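Local structure of ESX-1 secretion-associated protein EspB (Mycobacterium marinum, 7P0Z) at residues 141-146 against 225-230. The protein is secreted in association with the ESX-1 system of mycobacteria and assembles into a seven-membered, channel-like oligomer, probably acting in protein transport. Numbering follows the deposited sequence.
Sequences KLESGD and HPTLAD
L142 meets H225 through a single methyl group: its CD2 rests 3.6 Å from H225 CB and 3.7 Å from H225 ND1, reaching the base of the imidazole obliquely. The leucine's CG stands opposite its own backbone N (chi1 -175°), which carries this branch across to the connection between helices 181-224 and 228-237. P226 CD lies over one face of the H225 ring, 3.5 Å above its plane and displaced toward the rim, while a hydrogen bond between the far nitrogen, NE2, and S258 OG on helix 244-268 helps to fix the ring's rotation. Both L142 and H225 are buried, and S258 satisfies the polar end of the histidine.

E143, one residue on, supplies the polar side. Its chain is extended beyond CG (chi2 174°) and delivers the carboxylate to the start of helix 228-237, where OE2 accepts a hydrogen bond from L228 N at 2.8 Å. The donor comes in on the syn side, 19° out of the carboxylate plane. T227 flanks the same oxygen, with its CA 3.5 Å and its CG2 3.6 Å from E143 OE2, and L228 CB lies 3.7 Å from E143 OE1. A long, weak ion pair joins OE1 to R222.

T227 occupies the N-cap position, yet its own side chain makes no capping bond. The negative carboxylate of E143 would probably also interact favourably with the helix dipole. Within the all-helical PPE domain, the contact thus joins the C-terminal part of helix 133-143 to an interhelical turn by leucine–histidine packing and by a glutamate, distant in sequence, hydrogen-bonding a backbone N-H in the first turn of helix 228-237.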
# COMPACT_ATOMS: atom_id res chain seq x y z
N LYS A 141 -27.87 -31.00 -8.58
CA LYS A 141 -26.48 -31.03 -8.16
C LYS A 141 -26.31 -30.38 -6.80
O LYS A 141 -25.68 -30.95 -5.91
CB LYS A 141 -25.62 -30.32 -9.19
CG LYS A 141 -25.23 -31.20 -10.31
CD LYS A 141 -24.48 -30.42 -11.33
CE LYS A 141 -24.49 -31.15 -12.63
NZ LYS A 141 -24.74 -32.56 -12.33
N LEU A 142 -26.89 -29.20 -6.61
CA LEU A 142 -26.69 -28.49 -5.36
C LEU A 142 -27.18 -29.26 -4.16
O LEU A 142 -26.65 -29.11 -3.06
CB LEU A 142 -27.38 -27.14 -5.43
CG LEU A 142 -27.11 -26.27 -4.22
CD1 LEU A 142 -25.65 -25.83 -4.20
CD2 LEU A 142 -28.03 -25.09 -4.23
N GLU A 143 -28.20 -30.08 -4.31
CA GLU A 143 -28.72 -30.78 -3.15
C GLU A 143 -28.19 -32.19 -3.02
O GLU A 143 -28.59 -32.90 -2.11
CB GLU A 143 -30.24 -30.80 -3.19
CG GLU A 143 -30.82 -29.43 -3.35
CD GLU A 143 -32.31 -29.45 -3.55
OE1 GLU A 143 -32.93 -30.51 -3.33
OE2 GLU A 143 -32.87 -28.40 -3.91
N SER A 144 -27.31 -32.60 -3.91
CA SER A 144 -26.69 -33.90 -3.77
C SER A 144 -25.50 -33.81 -2.81
O SER A 144 -25.26 -32.78 -2.18
CB SER A 144 -26.26 -34.40 -5.14
OG SER A 144 -25.70 -35.67 -5.03
N GLY A 145 -24.75 -34.89 -2.70
CA GLY A 145 -23.60 -34.89 -1.85
C GLY A 145 -23.99 -34.97 -0.39
O GLY A 145 -25.15 -35.18 -0.03
N ASP A 146 -23.00 -34.80 0.47
CA ASP A 146 -23.25 -34.89 1.90
C ASP A 146 -23.43 -33.54 2.53
O ASP A 146 -23.56 -33.46 3.75
CB ASP A 146 -22.12 -35.64 2.59
CG ASP A 146 -20.79 -34.93 2.51
OD1 ASP A 146 -20.68 -33.84 1.93
OD2 ASP A 146 -19.81 -35.50 3.02
N HIS A 225 -30.68 -20.53 -3.03
CA HIS A 225 -31.00 -21.08 -4.31
C HIS A 225 -32.34 -21.79 -4.25
O HIS A 225 -32.63 -22.46 -3.27
CB HIS A 225 -29.94 -22.07 -4.72
CG HIS A 225 -29.98 -22.48 -6.15
ND1 HIS A 225 -30.54 -23.67 -6.56
CD2 HIS A 225 -29.47 -21.91 -7.26
CE1 HIS A 225 -30.40 -23.80 -7.87
NE2 HIS A 225 -29.75 -22.74 -8.32
N PRO A 226 -33.16 -21.64 -5.28
CA PRO A 226 -34.47 -22.29 -5.29
C PRO A 226 -34.37 -23.79 -5.19
O PRO A 226 -33.59 -24.43 -5.89
CB PRO A 226 -35.07 -21.85 -6.62
CG PRO A 226 -34.35 -20.62 -6.96
CD PRO A 226 -32.98 -20.77 -6.45
N THR A 227 -35.21 -24.36 -4.35
CA THR A 227 -35.18 -25.78 -4.08
C THR A 227 -35.60 -26.57 -5.32
O THR A 227 -36.17 -26.02 -6.26
CB THR A 227 -36.11 -26.08 -2.92
OG1 THR A 227 -35.70 -25.31 -1.79
CG2 THR A 227 -36.06 -27.52 -2.52
N LEU A 228 -35.26 -27.85 -5.34
CA LEU A 228 -35.80 -28.73 -6.36
C LEU A 228 -37.31 -28.84 -6.25
O LEU A 228 -38.01 -28.91 -7.26
CB LEU A 228 -35.17 -30.11 -6.24
CG LEU A 228 -35.55 -31.10 -7.34
CD1 LEU A 228 -35.29 -30.49 -8.68
CD2 LEU A 228 -34.78 -32.37 -7.22
N ALA A 229 -37.83 -28.89 -5.03
CA ALA A 229 -39.27 -28.91 -4.84
C ALA A 229 -39.91 -27.63 -5.36
O ALA A 229 -40.98 -27.67 -5.97
CB ALA A 229 -39.60 -29.11 -3.37
N ASP A 230 -39.28 -26.48 -5.13
CA ASP A 230 -39.84 -25.25 -5.66
C ASP A 230 -39.83 -25.23 -7.18
O ASP A 230 -40.71 -24.64 -7.80
CB ASP A 230 -39.08 -24.05 -5.13
CG ASP A 230 -39.67 -23.52 -3.88
OD1 ASP A 230 -40.51 -24.23 -3.29
OD2 ASP A 230 -39.31 -22.40 -3.47